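Local structure of L-cysteine S-thiosulfotransferase subunit SoxA (Paracoccus denitrificans, 2C1D) at residues Tyr173-Met178 against Asp228-Phe234; Thr46-Glu50 against Glu258-Arg263; Met110-Asn115 against Met134-Leu138. The protein forms, with SoxX, the heme enzyme that couples thiosulfate to a carrier cysteine on SoxY in bacterial sulfur oxidation, passing electrons to cytochrome c. One frame throughout, in Å; residues are numbered along the deposited sequence.

Interaction 1 (Tyr173-Met178 against Asp228-Phe234)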
loop_
_atom_site.group_PDB
_atom_site.type_symbol
_atom_site.label_atom_id
_atom_site.label_comp_id
_atom_site.label_asym_id
_atom_site.label_seq_id
_atom_site.Cartn_x
_atom_site.Cartn_y
_atom_site.Cartn_z
ATOM N N TYR A 173 -1.913 -5.861 -10.457
ATOM C CA TYR A 173 -0.568 -5.789 -10.993
ATOM C C TYR A 173 0.366 -6.960 -10.649
ATOM O O TYR A 173 0.186 -7.692 -9.664
ATOM C CB TYR A 173 0.088 -4.494 -10.535
ATOM C CG TYR A 173 -0.563 -3.238 -11.095
ATOM C CD1 TYR A 173 -1.262 -2.346 -10.267
ATOM C CD2 TYR A 173 -0.474 -2.932 -12.452
ATOM C CE1 TYR A 173 -1.833 -1.200 -10.779
ATOM C CE2 TYR A 173 -1.056 -1.790 -12.975
ATOM C CZ TYR A 173 -1.745 -0.934 -12.145
ATOM O OH TYR A 173 -2.304 0.206 -12.697
ATOM N N GLY A 174 1.396 -7.091 -11.477
ATOM C CA GLY A 174 2.556 -7.888 -11.142
ATOM C C GLY A 174 2.351 -9.376 -11.298
ATOM O O GLY A 174 1.245 -9.837 -11.654
ATOM N N GLN A 175 3.417 -10.128 -11.013
ATOM C CA GLN A 175 3.372 -11.582 -11.043
ATOM C C GLN A 175 2.430 -12.094 -9.951
ATOM O O GLN A 175 1.775 -13.104 -10.136
ATOM C CB GLN A 175 4.777 -12.191 -10.924
ATOM C CG GLN A 175 4.790 -13.713 -11.065
ATOM C CD GLN A 175 6.179 -14.280 -11.234
ATOM O OE1 GLN A 175 7.139 -13.720 -10.717
ATOM N NE2 GLN A 175 6.298 -15.371 -12.006
ATOM N N LEU A 176 2.305 -11.339 -8.852
ATOM C CA LEU A 176 1.382 -11.676 -7.776
ATOM C C LEU A 176 -0.095 -11.378 -8.053
ATOM O O LEU A 176 -0.947 -11.853 -7.305
ATOM C CB LEU A 176 1.810 -10.987 -6.462
ATOM C CG LEU A 176 3.115 -11.493 -5.854
ATOM C CD1 LEU A 176 3.547 -10.724 -4.558
ATOM C CD2 LEU A 176 3.026 -12.986 -5.590
ATOM N N GLU A 177 -0.375 -10.591 -9.096
ATOM C CA GLU A 177 -1.716 -10.289 -9.563
ATOM C C GLU A 177 -2.591 -9.706 -8.443
ATOM O O GLU A 177 -3.628 -10.264 -8.091
ATOM C CB GLU A 177 -2.349 -11.519 -10.214
ATOM C CG GLU A 177 -1.571 -11.991 -11.455
ATOM C CD GLU A 177 -2.284 -13.105 -12.220
ATOM O OE1 GLU A 177 -1.937 -14.300 -12.041
ATOM O OE2 GLU A 177 -3.202 -12.765 -12.984
ATOM N N MET A 178 -2.157 -8.565 -7.918
ATOM C CA MET A 178 -2.784 -7.936 -6.768
ATOM C C MET A 178 -3.016 -6.444 -6.982
ATOM O O MET A 178 -2.146 -5.700 -7.457
ATOM C CB MET A 178 -1.933 -8.165 -5.518
ATOM C CG MET A 178 -1.923 -9.588 -5.025
ATOM S SD MET A 178 -0.755 -9.903 -3.664
ATOM C CE MET A 178 -1.054 -11.721 -3.513
ATOM N N ASP A 228 5.856 -4.212 -4.946
ATOM C CA ASP A 228 5.789 -5.393 -4.102
ATOM C C ASP A 228 4.732 -6.412 -4.534
ATOM O O ASP A 228 4.617 -7.458 -3.930
ATOM C CB ASP A 228 5.587 -4.958 -2.656
ATOM C CG ASP A 228 6.837 -4.307 -2.072
ATOM O OD1 ASP A 228 7.934 -4.421 -2.675
ATOM O OD2 ASP A 228 6.808 -3.679 -1.023
ATOM N N THR A 229 3.960 -6.104 -5.572
ATOM C CA THR A 229 3.185 -7.127 -6.273
ATOM C C THR A 229 4.027 -7.914 -7.302
ATOM O O THR A 229 3.483 -8.698 -8.070
ATOM C CB THR A 229 1.976 -6.489 -6.990
ATOM O OG1 THR A 229 2.413 -5.677 -8.095
ATOM C CG2 THR A 229 1.164 -5.555 -6.059
ATOM N N ARG A 230 5.347 -7.725 -7.289
ATOM C CA ARG A 230 6.249 -8.205 -8.337
ATOM C C ARG A 230 5.899 -7.591 -9.697
ATOM O O ARG A 230 5.707 -8.315 -10.703
ATOM C CB ARG A 230 6.282 -9.730 -8.427
ATOM C CG ARG A 230 6.737 -10.422 -7.149
ATOM C CD ARG A 230 6.674 -11.936 -7.206
ATOM N NE ARG A 230 7.914 -12.440 -7.751
ATOM C CZ ARG A 230 8.872 -13.044 -7.065
ATOM N NH1 ARG A 230 8.733 -13.353 -5.787
ATOM N NH2 ARG A 230 9.956 -13.418 -7.708
ATOM N N ALA A 231 5.834 -6.260 -9.710
ATOM C CA ALA A 231 5.503 -5.466 -10.906
ATOM C C ALA A 231 6.546 -4.410 -11.210
ATOM O O ALA A 231 7.322 -3.995 -10.334
ATOM C CB ALA A 231 4.160 -4.737 -10.742
ATOM N N GLU A 232 6.477 -3.932 -12.455
ATOM C CA GLU A 232 7.099 -2.694 -12.866
ATOM C C GLU A 232 6.282 -1.593 -12.230
ATOM O O GLU A 232 5.078 -1.486 -12.466
ATOM C CB GLU A 232 7.053 -2.552 -14.392
ATOM C CG GLU A 232 7.819 -1.336 -14.900
ATOM C CD GLU A 232 7.575 -1.020 -16.380
ATOM O OE1 GLU A 232 7.943 0.107 -16.762
ATOM O OE2 GLU A 232 7.000 -1.865 -17.136
ATOM N N THR A 233 6.926 -0.784 -11.406
ATOM C CA THR A 233 6.222 0.243 -10.665
ATOM C C THR A 233 6.227 1.573 -11.451
ATOM O O THR A 233 6.772 1.658 -12.574
ATOM C CB THR A 233 6.779 0.350 -9.221
ATOM O OG1 THR A 233 5.937 1.203 -8.416
ATOM C CG2 THR A 233 8.179 0.986 -9.181
ATOM N N PHE A 234 5.527 2.558 -10.897
ATOM C CA PHE A 234 5.429 3.869 -11.499
ATOM C C PHE A 234 6.376 4.804 -10.773
ATOM O O PHE A 234 6.762 4.570 -9.625
ATOM C CB PHE A 234 4.013 4.436 -11.413
ATOM C CG PHE A 234 2.948 3.585 -12.034
ATOM C CD1 PHE A 234 2.437 2.484 -11.373
ATOM C CD2 PHE A 234 2.402 3.935 -13.265
ATOM C CE1 PHE A 234 1.413 1.701 -11.944
ATOM C CE2 PHE A 234 1.387 3.177 -13.822
ATOM C CZ PHE A 234 0.890 2.066 -13.158
HETATM O O HOH W 1 8.844 -11.400 -10.032
#
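G174 lies so tightly against T229 and R230 that no side chain could fit there: its CA is 3.2 Å from R230 O, it makes a CA-H...O contact to T229 O, and its phi is positive. It opens a type I beta turn, G174 to E177, closed as a G1 beta bulge in which E177 and M178 both face Y173. This hairpin-like loop precedes helix 180-184 of the second cytochrome c domain and hangs on two backbone bonds: Q175 N gives its hydrogen to R230 O (2.9 Å), and L176 N gives its own to T229 O (3.0 Å). Q175 and R230 then run side by side, pointing the same way. The R230 chain passes L176, CD lying 3.8 Å from L176 CG, and bends at chi3 (88°), which sets NE beside Q175 OE1. R230 NE makes a weak bond to Q175 OE1 (3.3 Å, 129°), and a water bridges the same two atoms; Q175 NE2 turns to A117 O of the SoxX chain. With an alanine here in place of R230, Q175 OE1 would probably lose its weak arginine bond and the water its second anchor, and the flank of L176 at CG would be likely to lie uncovered. Deeper in, T229 OG1 bonds to V226 O, while T229 CG2 reaches M178 O; both residues touch heme, so the loop joins the SoxX interface to the heme pocket. At the far end F234, next to the zinc ligand D240, turns its edge to the face of Y173 in an offset edge-to-face pair, planes at 78°, with F234 CZ 3.7 Å from Y173 OH.

Interaction 2 (Thr46-Glu50 against Glu258-Arg263). With HEC (heme c), chain J.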
loop_
_atom_site.group_PDB
_atom_site.type_symbol
_atom_site.label_atom_id
_atom_site.label_comp_id
_atom_site.label_asym_id
_atom_site.label_seq_id
_atom_site.Cartn_x
_atom_site.Cartn_y
_atom_site.Cartn_z
ATOM N N THR A 46 2.008 2.528 19.240
ATOM C CA THR A 46 2.186 3.350 18.038
ATOM C C THR A 46 1.093 4.444 17.974
ATOM O O THR A 46 1.377 5.587 17.634
ATOM C CB THR A 46 2.138 2.474 16.793
ATOM O OG1 THR A 46 3.181 1.493 16.853
ATOM C CG2 THR A 46 2.428 3.302 15.543
ATOM N N ARG A 47 -0.141 4.085 18.328
ATOM C CA ARG A 47 -1.254 5.038 18.368
ATOM C C ARG A 47 -0.909 6.192 19.310
ATOM O O ARG A 47 -1.192 7.345 19.013
ATOM C CB ARG A 47 -2.556 4.353 18.818
ATOM C CG ARG A 47 -3.161 3.427 17.765
ATOM C CD ARG A 47 -4.648 3.142 17.909
ATOM N NE ARG A 47 -5.053 2.855 19.287
ATOM C CZ ARG A 47 -4.925 1.662 19.894
ATOM N NH1 ARG A 47 -4.361 0.624 19.277
ATOM N NH2 ARG A 47 -5.361 1.508 21.145
ATOM N N ASP A 48 -0.251 5.863 20.426
ATOM C CA ASP A 48 0.099 6.875 21.431
ATOM C C ASP A 48 1.078 7.911 20.875
ATOM O O ASP A 48 1.045 9.066 21.283
ATOM C CB ASP A 48 0.657 6.217 22.714
ATOM C CG ASP A 48 -0.454 5.659 23.621
ATOM O OD1 ASP A 48 -0.168 5.116 24.735
ATOM O OD2 ASP A 48 -1.665 5.726 23.348
ATOM N N LEU A 49 1.932 7.505 19.935
ATOM C CA LEU A 49 2.882 8.447 19.334
ATOM C C LEU A 49 2.227 9.595 18.570
ATOM O O LEU A 49 2.850 10.615 18.351
ATOM C CB LEU A 49 3.832 7.727 18.403
ATOM C CG LEU A 49 4.706 6.712 19.127
ATOM C CD1 LEU A 49 5.524 6.001 18.107
ATOM C CD2 LEU A 49 5.584 7.408 20.167
ATOM N N GLU A 50 0.985 9.432 18.157
ATOM C CA GLU A 50 0.303 10.497 17.413
ATOM C C GLU A 50 -0.557 11.372 18.328
ATOM O O GLU A 50 -1.046 12.428 17.888
ATOM C CB GLU A 50 -0.541 9.886 16.293
ATOM C CG GLU A 50 -1.037 10.891 15.286
ATOM C CD GLU A 50 -1.556 10.266 13.996
ATOM O OE1 GLU A 50 -2.380 10.932 13.332
ATOM O OE2 GLU A 50 -1.147 9.134 13.627
ATOM N N GLU A 258 -4.807 14.394 9.412
ATOM C CA GLU A 258 -4.080 14.144 10.663
ATOM C C GLU A 258 -2.923 15.124 10.881
ATOM O O GLU A 258 -2.497 15.325 12.025
ATOM C CB GLU A 258 -3.629 12.677 10.739
ATOM C CG GLU A 258 -4.850 11.753 10.804
ATOM C CD GLU A 258 -4.566 10.264 10.885
ATOM O OE1 GLU A 258 -3.493 9.828 11.353
ATOM O OE2 GLU A 258 -5.480 9.495 10.508
ATOM N N GLY A 259 -2.472 15.769 9.806
ATOM C CA GLY A 259 -1.298 16.632 9.822
ATOM C C GLY A 259 -0.088 15.823 9.449
ATOM O O GLY A 259 0.244 15.709 8.282
ATOM N N VAL A 260 0.576 15.254 10.449
ATOM C CA VAL A 260 1.637 14.280 10.215
ATOM C C VAL A 260 1.395 13.081 11.116
ATOM O O VAL A 260 1.383 13.203 12.345
ATOM C CB VAL A 260 3.084 14.841 10.453
ATOM C CG1 VAL A 260 3.552 15.690 9.281
ATOM C CG2 VAL A 260 3.203 15.601 11.786
ATOM N N SER A 261 1.162 11.923 10.501
ATOM C CA SER A 261 0.740 10.751 11.237
ATOM C C SER A 261 1.943 9.897 11.601
ATOM O O SER A 261 3.041 10.143 11.120
ATOM C CB SER A 261 -0.272 9.938 10.431
ATOM O OG SER A 261 0.350 9.210 9.408
ATOM N N VAL A 262 1.735 8.933 12.494
ATOM C CA VAL A 262 2.772 7.937 12.824
ATOM C C VAL A 262 2.240 6.541 12.532
ATOM O O VAL A 262 1.137 6.184 12.955
ATOM C CB VAL A 262 3.207 8.013 14.307
ATOM C CG1 VAL A 262 4.334 7.042 14.586
ATOM C CG2 VAL A 262 3.643 9.452 14.652
ATOM N N ARG A 263 3.030 5.775 11.793
ATOM C CA ARG A 263 2.687 4.400 11.398
ATOM C C ARG A 263 3.945 3.529 11.551
ATOM O O ARG A 263 5.027 4.072 11.820
ATOM C CB ARG A 263 2.196 4.400 9.937
ATOM C CG ARG A 263 0.967 5.268 9.692
ATOM C CD ARG A 263 -0.326 4.653 10.167
ATOM N NE ARG A 263 -1.475 5.486 9.833
ATOM C CZ ARG A 263 -1.925 6.488 10.579
ATOM N NH1 ARG A 263 -2.950 7.200 10.143
ATOM N NH2 ARG A 263 -1.359 6.787 11.751
HETATM FE FE HEC J . -0.878 -0.936 0.621
HETATM C CHA HEC J . -0.019 0.320 3.681
HETATM C CHB HEC J . -1.833 2.257 -0.328
HETATM C CHC HEC J . -1.601 -2.091 -2.467
HETATM C CHD HEC J . -0.421 -4.121 1.712
HETATM N NA HEC J . -0.921 0.956 1.533
HETATM C C1A HEC J . -0.517 1.234 2.806
HETATM C C2A HEC J . -0.728 2.635 3.051
HETATM C C3A HEC J . -1.233 3.168 1.918
HETATM C C4A HEC J . -1.368 2.115 0.951
HETATM C CMA HEC J . -1.611 4.623 1.651
HETATM C CAA HEC J . -0.424 3.386 4.371
HETATM C CBA HEC J . -1.736 3.559 5.157
HETATM C CGA HEC J . -1.514 4.360 6.435
HETATM O O1A HEC J . -2.505 4.571 7.170
HETATM O O2A HEC J . -0.345 4.771 6.739
HETATM N NB HEC J . -1.568 -0.098 -1.039
HETATM C C1B HEC J . -1.858 1.239 -1.264
HETATM C C2B HEC J . -2.135 1.416 -2.655
HETATM C C3B HEC J . -2.090 0.227 -3.245
HETATM C C4B HEC J . -1.703 -0.736 -2.251
HETATM C CMB HEC J . -2.534 2.749 -3.293
HETATM C CAB HEC J . -2.329 -0.063 -4.742
HETATM C CBB HEC J . -1.431 0.613 -5.524
HETATM N NC HEC J . -1.001 -2.794 -0.227
HETATM C C1C HEC J . -1.344 -3.046 -1.518
HETATM C C2C HEC J . -1.278 -4.476 -1.753
HETATM C C3C HEC J . -0.952 -5.057 -0.582
HETATM C C4C HEC J . -0.786 -3.980 0.385
HETATM C CMC HEC J . -1.586 -5.094 -3.134
HETATM C CAC HEC J . -0.752 -6.551 -0.154
HETATM C CBC HEC J . -0.123 -7.478 -0.891
HETATM N ND HEC J . -0.312 -1.750 2.363
HETATM C C1D HEC J . -0.177 -3.120 2.602
HETATM C C2D HEC J . 0.281 -3.338 3.959
HETATM C C3D HEC J . 0.416 -1.958 4.555
HETATM C C4D HEC J . 0.027 -1.044 3.505
HETATM C CMD HEC J . 0.578 -4.672 4.668
HETATM C CAD HEC J . 0.825 -1.588 6.002
HETATM C CBD HEC J . -0.393 -1.833 6.914
HETATM C CGD HEC J . -1.506 -0.828 6.692
HETATM O O1D HEC J . -2.441 -1.052 5.892
HETATM O O2D HEC J . -1.503 0.236 7.315
HETATM O O HOH W 2 0.097 6.424 15.489
#
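E50 and V262 meet where segment 46-50 comes up against strand 261-263, an outer strand of a three-stranded mixed sheet, and the contact centres on a salt-bridge network of E50, E258 and R263. With CG anti to the backbone N (chi1 -167°) and the chain extended beyond it, E50 reaches to the strand's backbone at V262 N. Its OE2 is gripped twice. V262 N bonds to it almost straight (3.1 Å, 167°), coming from above the carboxylate plane, and R263 NH2 bonds to it at 3.0 Å on the syn lone pair, the carboxylate and guanidinium lying nearly coplanar. The other oxygen, E50 OE1, sits just 2.5 Å from E258 OE1, so close that one of the two acids is probably protonated; the nearby arginine would probably ease the remaining charge. E258 OE1 also takes R263 NH1 in a salt bridge, while E258 OE2 bonds to S37 OG.

V262 is the apolar half of the contact. Its CG1 packs on L49 CD1 (3.9 Å) and on L49 CB, the two side chains crossing at about a right angle, and T46 CG2 lies near V262 O. A water donates to both T46 O and V262 O, stitching the helix to the strand.

R263 points away from the helix at its CB, but a bend at chi2 (-77°) brings the guanidinium back edge-on to the E50 carboxylate. There S261 OG, itself hydrogen-bonded to G204 O, sits over one face of the group, and NH2 also bonds to V262 O. The network thus fixes an arginine of the heme pocket: R263 NE donates to propionate oxygen O1A of the heme at 3.0 Å.

Interaction 3 (Met110-Asn115 against Met134-Leu138). With HEC (heme c), chain I.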
loop_
_atom_site.group_PDB
_atom_site.type_symbol
_atom_site.label_atom_id
_atom_site.label_comp_id
_atom_site.label_asym_id
_atom_site.label_seq_id
_atom_site.Cartn_x
_atom_site.Cartn_y
_atom_site.Cartn_z
ATOM N N MET A 110 0.629 18.178 -4.064
ATOM C CA MET A 110 1.222 19.256 -3.311
ATOM C C MET A 110 2.620 19.514 -3.799
ATOM O O MET A 110 3.047 20.669 -3.879
ATOM C CB MET A 110 1.222 18.945 -1.818
ATOM C CG MET A 110 1.549 20.167 -0.932
ATOM S SD MET A 110 0.245 21.410 -0.998
ATOM C CE MET A 110 -0.947 20.622 -0.011
ATOM N N GLU A 111 3.321 18.434 -4.142
ATOM C CA GLU A 111 4.670 18.486 -4.671
ATOM C C GLU A 111 4.740 19.402 -5.910
ATOM O O GLU A 111 5.731 20.097 -6.110
ATOM C CB GLU A 111 5.155 17.076 -5.045
ATOM C CG GLU A 111 5.447 16.151 -3.877
ATOM C CD GLU A 111 4.262 15.312 -3.439
ATOM O OE1 GLU A 111 3.098 15.774 -3.552
ATOM O OE2 GLU A 111 4.494 14.194 -2.940
ATOM N N ASP A 112 3.699 19.395 -6.739
ATOM C CA ASP A 112 3.686 20.271 -7.907
ATOM C C ASP A 112 3.583 21.742 -7.513
ATOM O O ASP A 112 4.208 22.558 -8.138
ATOM C CB ASP A 112 2.543 19.956 -8.851
ATOM C CG ASP A 112 2.606 18.560 -9.402
ATOM O OD1 ASP A 112 3.702 18.103 -9.830
ATOM O OD2 ASP A 112 1.569 17.868 -9.468
ATOM N N TYR A 113 2.762 22.107 -6.523
ATOM C CA TYR A 113 2.723 23.523 -6.121
ATOM C C TYR A 113 4.059 23.957 -5.542
ATOM O O TYR A 113 4.559 25.035 -5.853
ATOM C CB TYR A 113 1.626 23.792 -5.092
ATOM C CG TYR A 113 0.208 23.883 -5.612
ATOM C CD1 TYR A 113 -0.826 23.195 -4.980
ATOM C CD2 TYR A 113 -0.107 24.687 -6.698
ATOM C CE1 TYR A 113 -2.123 23.276 -5.433
ATOM C CE2 TYR A 113 -1.411 24.796 -7.163
ATOM C CZ TYR A 113 -2.417 24.085 -6.527
ATOM O OH TYR A 113 -3.705 24.194 -6.971
ATOM N N VAL A 114 4.653 23.121 -4.699
ATOM C CA VAL A 114 5.908 23.494 -4.066
ATOM C C VAL A 114 6.940 23.705 -5.182
ATOM O O VAL A 114 7.575 24.734 -5.232
ATOM C CB VAL A 114 6.379 22.437 -3.029
ATOM C CG1 VAL A 114 7.739 22.763 -2.511
ATOM C CG2 VAL A 114 5.369 22.343 -1.855
ATOM N N ASN A 115 7.052 22.772 -6.112
ATOM C CA ASN A 115 8.060 22.929 -7.168
ATOM C C ASN A 115 7.789 24.067 -8.176
ATOM O O ASN A 115 8.739 24.596 -8.806
ATOM C CB ASN A 115 8.320 21.607 -7.900
ATOM C CG ASN A 115 9.487 20.847 -7.304
ATOM O OD1 ASN A 115 10.382 21.447 -6.680
ATOM N ND2 ASN A 115 9.476 19.522 -7.462
ATOM N N MET A 134 11.473 18.541 0.218
ATOM C CA MET A 134 10.080 18.295 -0.156
ATOM C C MET A 134 9.232 17.660 0.942
ATOM O O MET A 134 8.130 18.158 1.234
ATOM C CB MET A 134 9.993 17.468 -1.423
ATOM C CG MET A 134 8.603 17.430 -2.047
ATOM S SD MET A 134 7.889 18.987 -2.539
ATOM C CE MET A 134 8.644 19.173 -4.189
ATOM N N LYS A 135 9.734 16.608 1.575
ATOM C CA LYS A 135 8.974 15.927 2.639
ATOM C C LYS A 135 8.763 16.847 3.853
ATOM O O LYS A 135 7.676 16.906 4.419
ATOM C CB LYS A 135 9.667 14.625 3.042
ATOM C CG LYS A 135 9.797 13.669 1.868
ATOM C CD LYS A 135 10.255 12.255 2.259
ATOM C CE LYS A 135 11.574 12.214 3.031
ATOM N NZ LYS A 135 12.060 10.774 3.100
ATOM N N ASP A 136 9.781 17.618 4.222
ATOM C CA ASP A 136 9.619 18.564 5.314
ATOM C C ASP A 136 8.601 19.646 4.948
ATOM O O ASP A 136 7.807 20.060 5.795
ATOM C CB ASP A 136 10.915 19.285 5.694
ATOM C CG ASP A 136 12.051 18.350 6.113
ATOM O OD1 ASP A 136 11.859 17.144 6.440
ATOM O OD2 ASP A 136 13.226 18.782 6.062
ATOM N N MET A 137 8.670 20.154 3.718
ATOM C CA MET A 137 7.763 21.225 3.322
ATOM C C MET A 137 6.317 20.723 3.288
ATOM O O MET A 137 5.421 21.395 3.781
ATOM C CB MET A 137 8.155 21.839 1.982
ATOM C CG MET A 137 7.509 23.219 1.750
ATOM S SD MET A 137 7.902 24.433 3.012
ATOM C CE MET A 137 9.661 24.706 2.605
ATOM N N LEU A 138 6.097 19.528 2.735
ATOM C CA LEU A 138 4.744 18.940 2.732
ATOM C C LEU A 138 4.243 18.715 4.141
ATOM O O LEU A 138 3.057 18.854 4.404
ATOM C CB LEU A 138 4.707 17.597 2.028
ATOM C CG LEU A 138 5.024 17.486 0.542
ATOM C CD1 LEU A 138 4.292 16.325 -0.096
ATOM C CD2 LEU A 138 4.790 18.754 -0.225
HETATM FE FE HEC I . 4.442 30.022 -3.492
HETATM C CHA HEC I . 1.291 29.391 -4.885
HETATM C CHB HEC I . 4.189 27.230 -1.670
HETATM C CHC HEC I . 7.620 30.543 -2.456
HETATM C CHD HEC I . 4.312 33.210 -4.771
HETATM N NA HEC I . 2.994 28.608 -3.309
HETATM C C1A HEC I . 1.778 28.523 -3.944
HETATM C C2A HEC I . 1.118 27.333 -3.494
HETATM C C3A HEC I . 1.924 26.738 -2.607
HETATM C C4A HEC I . 3.137 27.513 -2.491
HETATM C CMA HEC I . 1.665 25.429 -1.853
HETATM C CAA HEC I . -0.272 26.875 -3.976
HETATM C CBA HEC I . -1.296 27.803 -3.350
HETATM C CGA HEC I . -2.706 27.625 -3.889
HETATM O O1A HEC I . -2.907 27.142 -5.027
HETATM O O2A HEC I . -3.626 28.010 -3.117
HETATM N NB HEC I . 5.678 29.067 -2.244
HETATM C C1B HEC I . 5.411 27.851 -1.658
HETATM C C2B HEC I . 6.652 27.366 -1.070
HETATM C C3B HEC I . 7.601 28.286 -1.279
HETATM C C4B HEC I . 7.001 29.383 -2.026
HETATM C CMB HEC I . 6.788 26.054 -0.270
HETATM C CAB HEC I . 9.096 28.201 -0.826
HETATM C CBB HEC I . 9.697 27.054 -1.271
HETATM N NC HEC I . 5.719 31.630 -3.586
HETATM C C1C HEC I . 7.029 31.583 -3.164
HETATM C C2C HEC I . 7.627 32.869 -3.470
HETATM C C3C HEC I . 6.752 33.576 -4.225
HETATM C C4C HEC I . 5.505 32.827 -4.226
HETATM C CMC HEC I . 9.136 33.156 -3.298
HETATM C CAC HEC I . 6.937 35.003 -4.846
HETATM C CBC HEC I . 8.016 35.252 -5.622
HETATM N ND HEC I . 3.009 31.113 -4.644
HETATM C C1D HEC I . 3.238 32.411 -5.095
HETATM C C2D HEC I . 2.168 32.794 -5.996
HETATM C C3D HEC I . 1.235 31.598 -6.056
HETATM C C4D HEC I . 1.831 30.606 -5.175
HETATM C CMD HEC I . 1.977 34.118 -6.758
HETATM C CAD HEC I . -0.063 31.461 -6.868
HETATM C CBD HEC I . -1.208 31.976 -6.050
HETATM C CGD HEC I . -2.543 31.729 -6.751
HETATM O O1D HEC I . -3.498 32.530 -6.520
HETATM O O2D HEC I . -2.639 30.736 -7.505
#
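V114 and M134 slide past each other in opposite directions, with M134 SD 3.8 Å from V114 CG1, where helix 110-122 crosses helix 132-143 in the first cytochrome c domain. The segment axes run at 105° to one another and come within 10.4 Å, a steep crossing of two helices beside a c-type heme. The thioether of M134 folds back through bends at chi2 and chi3 (60° and 84°), which lays its CE along helix 110-122: the methyl comes to 3.4 Å from N115 ND2 and also touches E111 O. N115 is itself steadied from outside, its OD1 accepting from W127 N.

L138 brings the second half of the interface, and its two methyls part company. CD2 lies against M110 CG (3.6 Å) and also meets V114 CG2, whereas CD1 sits against the carboxylate carbon E111 CD at 3.5 Å. The E111 chain, bent at chi2, crosses L138 and M134 at about a right angle, with E111 CG on M134 CG. Behind this layer, I141, a turn further along helix 132-143, packs on both M110 and V114, while L93 and M97 touch M110 from loops.

Both helices also reach the heme. V114 stands three residues before the axial ligand C117, so the packing sits close to the iron's sulfur ligand. Y113, its hydroxyl bonded to D101 and R99, holds one ring face over the propionate arm, with CAA of the heme 3.4 Å above the ring plane. From the other helix, M137 CG meets the heme methyl CMB at 3.6 Å.

Along the chain, interaction 2 is the outer clasp: its 46-50 and 258-263 segments enclose the other two contacts, with interaction 3 coming first and closing before interaction 1 opens. Interaction 3 joins two helices of the first cytochrome c domain, and interaction 1 joins two loops of the second; their centres lie about 27 Å apart. Interaction 2 sits about 20 Å from interaction 3 and about 29 Å from interaction 1, centre to centre, and ties an early segment to the C-terminal strand. None of the three touches another. Interactions 1 and 2 approach one heme from different sides, the second at a propionate, whereas interaction 3 borders the heme of the first domain; interaction 1 alone also meets SoxX.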